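Local coordinates for sugar ABC transporter substrate-binding protein, BlMnBP1 (PDB 6I5R) that binds manno-oligosaccharides such as mannobiose outside the cell and probably delivers them to an ABC transporter for uptake, at residues Asn146-Gly151 with Gly283-Pro288; Ile300-Phe305 with Glu371-Val376. All coordinates share one frame; numbering follows the deposited sequence.

Interaction 1: residues Asn146-Gly151 with Gly283-Pro288; sequences NGVTAG and GAWAVP. With BMA (beta-D-mannopyranose), chain B.
With chi1 at -69°, Val148 sends CG1 off anti to its carbonyl carbon, and this torsion sets CG1 4.1 Å from CB of Trp285. Trp285 in turn, chi1 57°, holds its indole back over its own backbone, between N and the carbonyl carbon, which leaves the CD1 corner 4.2 Å from Val148 CG1. The methyl lies near the plane of the ring, so the valine meets an edge and leaves the faces to others. One face is covered toward its rim by Gly283 O and Ala286 CB. On the opposite face lies the mannose: C6 of BMA sits 3.4 Å from Trp285 CD2, over the middle of the indole, and C5 rests on the six-membered ring, the sugar-on-tryptophan platform familiar from carbohydrate-binding proteins. Asp320 and Asn45 hydrogen-bond the same sugar. In this periplasmic-binding-protein fold, strand 277-283 runs antiparallel to strand 139-155, and Ala150 and Gly283 form a non-hydrogen-bonded pair with CA atoms 4.1 Å apart. Just beyond it the chain leaves the sheet through a type I turn, Gly283 to Ala286, into helix 286-291. At that exit Ala284 N gives a 2.9 Å hydrogen bond to Thr149 O. Ala284 CB packs 3.7 Å from Thr149 OG1, a buried hydroxyl that hydrogen-bonds the phenol oxygen of Tyr370.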
loop_
_atom_site.group_PDB
_atom_site.type_symbol
_atom_site.label_atom_id
_atom_site.label_comp_id
_atom_site.label_asym_id
_atom_site.label_seq_id
_atom_site.Cartn_x
_atom_site.Cartn_y
_atom_site.Cartn_z
ATOM N N ASN A 146 -5.739 -2.232 7.209
ATOM C CA ASN A 146 -6.206 -0.894 7.525
ATOM C C ASN A 146 -6.157 -0.053 6.262
ATOM O O ASN A 146 -5.464 -0.385 5.296
ATOM C CB ASN A 146 -5.406 -0.234 8.656
ATOM C CG ASN A 146 -3.902 -0.170 8.387
ATOM O OD1 ASN A 146 -3.396 -0.757 7.454
ATOM N ND2 ASN A 146 -3.186 0.521 9.257
ATOM N N GLY A 147 -6.942 1.024 6.272
ATOM C CA GLY A 147 -6.992 1.927 5.140
ATOM C C GLY A 147 -5.846 2.912 5.249
ATOM O O GLY A 147 -5.615 3.503 6.306
ATOM N N VAL A 148 -5.092 3.051 4.167
ATOM C CA VAL A 148 -3.941 3.930 4.152
ATOM C C VAL A 148 -4.104 4.883 2.984
ATOM O O VAL A 148 -4.843 4.624 2.033
ATOM C CB VAL A 148 -2.626 3.146 4.024
ATOM C CG1 VAL A 148 -2.340 2.349 5.289
ATOM C CG2 VAL A 148 -2.679 2.220 2.786
ATOM N N THR A 149 -3.422 6.010 3.072
ATOM C CA THR A 149 -3.290 6.865 1.909
ATOM C C THR A 149 -1.833 6.865 1.479
ATOM O O THR A 149 -0.951 6.386 2.200
ATOM C CB THR A 149 -3.739 8.282 2.211
ATOM O OG1 THR A 149 -3.100 8.695 3.418
ATOM C CG2 THR A 149 -5.260 8.334 2.347
ATOM N N ALA A 150 -1.593 7.348 0.264
ATOM C CA ALA A 150 -0.242 7.463 -0.261
ATOM C C ALA A 150 0.083 8.955 -0.254
ATOM O O ALA A 150 -0.680 9.771 -0.780
ATOM C CB ALA A 150 -0.123 6.825 -1.648
ATOM N N GLY A 151 1.166 9.301 0.396
ATOM C CA GLY A 151 1.545 10.691 0.576
ATOM C C GLY A 151 3.028 10.750 0.686
ATOM O O GLY A 151 3.749 9.909 0.141
ATOM N N GLY A 283 3.439 5.460 2.092
ATOM C CA GLY A 283 2.085 5.600 2.565
ATOM C C GLY A 283 2.037 5.946 4.046
ATOM O O GLY A 283 3.039 5.903 4.753
ATOM N N ALA A 284 0.822 6.273 4.495
ATOM C CA ALA A 284 0.600 6.773 5.850
ATOM C C ALA A 284 1.005 5.775 6.921
ATOM O O ALA A 284 1.280 6.174 8.058
ATOM C CB ALA A 284 -0.878 7.155 6.014
ATOM N N TRP A 285 1.033 4.486 6.585
ATOM C CA TRP A 285 1.472 3.468 7.533
ATOM C C TRP A 285 2.889 3.729 8.038
ATOM O O TRP A 285 3.259 3.241 9.111
ATOM C CB TRP A 285 1.392 2.078 6.885
ATOM C CG TRP A 285 2.185 2.038 5.649
ATOM C CD1 TRP A 285 1.734 2.232 4.382
ATOM C CD2 TRP A 285 3.594 1.800 5.542
ATOM N NE1 TRP A 285 2.778 2.139 3.492
ATOM C CE2 TRP A 285 3.927 1.887 4.179
ATOM C CE3 TRP A 285 4.602 1.536 6.470
ATOM C CZ2 TRP A 285 5.213 1.716 3.721
ATOM C CZ3 TRP A 285 5.893 1.379 6.012
ATOM C CH2 TRP A 285 6.181 1.443 4.651
ATOM N N ALA A 286 3.677 4.520 7.309
ATOM C CA ALA A 286 5.070 4.740 7.666
ATOM C C ALA A 286 5.229 5.787 8.757
ATOM O O ALA A 286 6.246 5.792 9.454
ATOM C CB ALA A 286 5.866 5.139 6.413
ATOM N N VAL A 287 4.220 6.635 8.947
ATOM C CA VAL A 287 4.354 7.725 9.915
ATOM C C VAL A 287 4.672 7.220 11.309
ATOM O O VAL A 287 5.680 7.667 11.889
ATOM C CB VAL A 287 3.070 8.606 9.876
ATOM C CG1 VAL A 287 3.143 9.690 10.927
ATOM C CG2 VAL A 287 2.905 9.220 8.507
ATOM N N PRO A 288 3.912 6.290 11.902
ATOM C CA PRO A 288 4.283 5.827 13.252
ATOM C C PRO A 288 5.645 5.146 13.301
ATOM O O PRO A 288 6.346 5.231 14.313
ATOM C CB PRO A 288 3.145 4.852 13.614
ATOM C CG PRO A 288 2.624 4.358 12.296
ATOM C CD PRO A 288 2.696 5.611 11.407
HETATM C C1 BMA B . 6.433 -2.833 4.490
HETATM C C2 BMA B . 6.259 -3.452 3.070
HETATM C C3 BMA B . 5.244 -2.640 2.328
HETATM C C4 BMA B . 3.995 -2.395 3.169
HETATM C C5 BMA B . 4.357 -1.766 4.515
HETATM C C6 BMA B . 3.138 -1.585 5.399
HETATM O O2 BMA B . 5.682 -4.754 3.145
HETATM O O3 BMA B . 4.853 -3.243 1.090
HETATM O O4 BMA B . 3.172 -1.505 2.462
HETATM O O5 BMA B . 5.258 -2.661 5.187
HETATM O O6 BMA B . 2.569 -2.860 5.740
#

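Interaction 2: residues Ile300-Phe305 with Glu371-Val376; sequences IGYMPF and ETFSDV
Phe373 reaches across to Tyr302 and Pro304 with the outer atoms of its ring. From CB the bond to CG points anti to the carbonyl carbon (chi1 -83°), which carries the ring toward strand 300-304. CD2 comes within 4.1 Å of Pro304 CG, and CE2, next along, is nearer to that CG at 3.8 Å; on the other flank CE1 lies 3.4 Å from Tyr302 CD2, and CZ at the tip reaches Pro304 N at the same distance. The two aromatic planes are within 15° of parallel but slid so far apart that the rings barely overlap. Pro304 CG stands over one face of the phenyl, a CH-pi contact 3.8 Å from the centroid, and also presses on Val376 CG2. Here an irregular segment, with a type I turn from Phe373 to Val376, lies against a strand of the central mixed sheet before the chain enters strand 377-379. An alanine in place of Phe373 is likely to open a gap beside Tyr302 and leave Pro304 without the ring face it packs on. Nearby, a water bridges Tyr302 O to Thr372 N; Thr372 OG1 is modelled 2.4 Å from Tyr302 O, too short for that length to be trusted.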
loop_
_atom_site.group_PDB
_atom_site.type_symbol
_atom_site.label_atom_id
_atom_site.label_comp_id
_atom_site.label_asym_id
_atom_site.label_seq_id
_atom_site.Cartn_x
_atom_site.Cartn_y
_atom_site.Cartn_z
ATOM N N ILE A 300 8.141 14.591 12.636
ATOM C CA ILE A 300 7.604 13.819 11.515
ATOM C C ILE A 300 6.252 14.382 11.119
ATOM O O ILE A 300 5.331 14.445 11.934
ATOM C CB ILE A 300 7.477 12.328 11.876
ATOM C CG1 ILE A 300 8.805 11.742 12.321
ATOM C CG2 ILE A 300 6.926 11.558 10.673
ATOM C CD1 ILE A 300 9.911 11.946 11.385
ATOM N N GLY A 301 6.110 14.733 9.839
ATOM C CA GLY A 301 4.850 15.163 9.289
ATOM C C GLY A 301 4.470 14.296 8.099
ATOM O O GLY A 301 5.229 13.447 7.642
ATOM N N TYR A 302 3.273 14.526 7.605
ATOM C CA TYR A 302 2.762 13.751 6.486
ATOM C C TYR A 302 2.017 14.712 5.578
ATOM O O TYR A 302 1.159 15.465 6.042
ATOM C CB TYR A 302 1.861 12.618 6.983
ATOM C CG TYR A 302 1.453 11.687 5.903
ATOM C CD1 TYR A 302 2.374 10.868 5.261
ATOM C CD2 TYR A 302 0.136 11.589 5.555
ATOM C CE1 TYR A 302 1.952 9.993 4.247
ATOM C CE2 TYR A 302 -0.278 10.745 4.561
ATOM C CZ TYR A 302 0.614 9.942 3.934
ATOM O OH TYR A 302 0.078 9.116 2.955
ATOM N N MET A 303 2.382 14.730 4.308
ATOM C CA MET A 303 1.777 15.656 3.373
ATOM C C MET A 303 1.232 14.923 2.167
ATOM O O MET A 303 1.673 13.815 1.838
ATOM C CB MET A 303 2.789 16.697 2.891
ATOM C CG MET A 303 4.021 16.095 2.262
ATOM S SD MET A 303 5.029 17.428 1.606
ATOM C CE MET A 303 4.593 17.293 -0.083
ATOM N N PRO A 304 0.289 15.533 1.469
ATOM C CA PRO A 304 -0.153 14.966 0.194
ATOM C C PRO A 304 0.992 14.949 -0.803
ATOM O O PRO A 304 1.914 15.762 -0.734
ATOM C CB PRO A 304 -1.284 15.908 -0.241
ATOM C CG PRO A 304 -1.671 16.663 1.026
ATOM C CD PRO A 304 -0.417 16.794 1.792
ATOM N N PHE A 305 0.935 14.002 -1.728
ATOM C CA PHE A 305 1.859 14.023 -2.849
ATOM C C PHE A 305 1.674 15.336 -3.606
ATOM O O PHE A 305 0.543 15.798 -3.777
ATOM C CB PHE A 305 1.627 12.832 -3.801
ATOM C CG PHE A 305 2.745 12.649 -4.831
ATOM C CD1 PHE A 305 2.671 13.266 -6.074
ATOM C CD2 PHE A 305 3.872 11.902 -4.541
ATOM C CE1 PHE A 305 3.686 13.143 -6.993
ATOM C CE2 PHE A 305 4.894 11.777 -5.465
ATOM C CZ PHE A 305 4.796 12.399 -6.702
ATOM N N GLU A 371 -3.879 15.695 9.354
ATOM C CA GLU A 371 -4.109 17.096 9.648
ATOM C C GLU A 371 -3.538 18.086 8.665
ATOM O O GLU A 371 -4.085 19.237 8.621
ATOM C CB GLU A 371 -3.637 17.397 11.075
ATOM C CG GLU A 371 -2.183 17.050 11.366
ATOM C CD GLU A 371 -1.719 17.508 12.710
ATOM O OE1 GLU A 371 -2.453 18.322 13.288
ATOM O OE2 GLU A 371 -0.646 17.039 13.195
ATOM N N THR A 372 -2.520 17.651 7.810
ATOM C CA THR A 372 -2.233 18.499 6.643
ATOM C C THR A 372 -3.211 18.248 5.406
ATOM O O THR A 372 -2.922 18.645 4.226
ATOM C CB THR A 372 -0.809 18.335 6.161
ATOM O OG1 THR A 372 -0.673 16.950 5.959
ATOM C CG2 THR A 372 0.207 18.792 7.251
ATOM N N PHE A 373 -4.303 17.527 5.666
ATOM C CA PHE A 373 -5.157 16.960 4.633
ATOM C C PHE A 373 -6.560 17.553 4.688
ATOM O O PHE A 373 -7.492 17.006 4.085
ATOM C CB PHE A 373 -5.192 15.442 4.806
ATOM C CG PHE A 373 -4.036 14.742 4.182
ATOM C CD1 PHE A 373 -2.791 14.751 4.786
ATOM C CD2 PHE A 373 -4.175 14.093 2.975
ATOM C CE1 PHE A 373 -1.730 14.116 4.196
ATOM C CE2 PHE A 373 -3.099 13.475 2.391
ATOM C CZ PHE A 373 -1.885 13.492 3.010
ATOM N N SER A 374 -6.720 18.699 5.363
ATOM C CA SER A 374 -8.043 19.259 5.584
ATOM C C SER A 374 -8.691 19.702 4.282
ATOM O O SER A 374 -9.913 19.601 4.136
ATOM C CB SER A 374 -7.930 20.429 6.563
ATOM O OG SER A 374 -7.160 21.486 6.002
ATOM N N ASP A 375 -7.896 20.185 3.332
ATOM C CA ASP A 375 -8.393 20.607 2.036
ATOM C C ASP A 375 -8.193 19.545 0.969
ATOM O O ASP A 375 -8.367 19.835 -0.212
ATOM C CB ASP A 375 -7.698 21.876 1.579
ATOM C CG ASP A 375 -8.088 23.084 2.389
ATOM O OD1 ASP A 375 -9.051 22.992 3.187
ATOM O OD2 ASP A 375 -7.411 24.121 2.203
ATOM N N VAL A 376 -7.801 18.355 1.351
ATOM C CA VAL A 376 -7.559 17.277 0.397
ATOM C C VAL A 376 -8.836 16.473 0.184
ATOM O O VAL A 376 -9.540 16.133 1.131
ATOM C CB VAL A 376 -6.409 16.374 0.890
ATOM C CG1 VAL A 376 -6.333 15.141 0.041
ATOM C CG2 VAL A 376 -5.099 17.152 0.857
HETATM O O HOH W 1 -0.487 15.514 8.437
#

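From the N terminus, the chain first lays down Asn146-Gly151 in strand 139-155, then wanders through 131 mostly helical and loop residues before Gly283-Pro288 returns and closes interaction 1 at the sugar pocket. Helix 286-291 leads on to strand 300-304, which opens interaction 2; that contact closes after 65 intervening residues, when Glu371-Val376 comes back ahead of strand 377-379. The two loops therefore follow in series, neither enclosing nor crossing the other. They still meet in space: strand 139-155 has strand 300-304 as a neighbour in the sheet, and Tyr302 OH lies 3.2 Å from Thr149 OG1, a probable hydrogen bond between interactions 1 and 2.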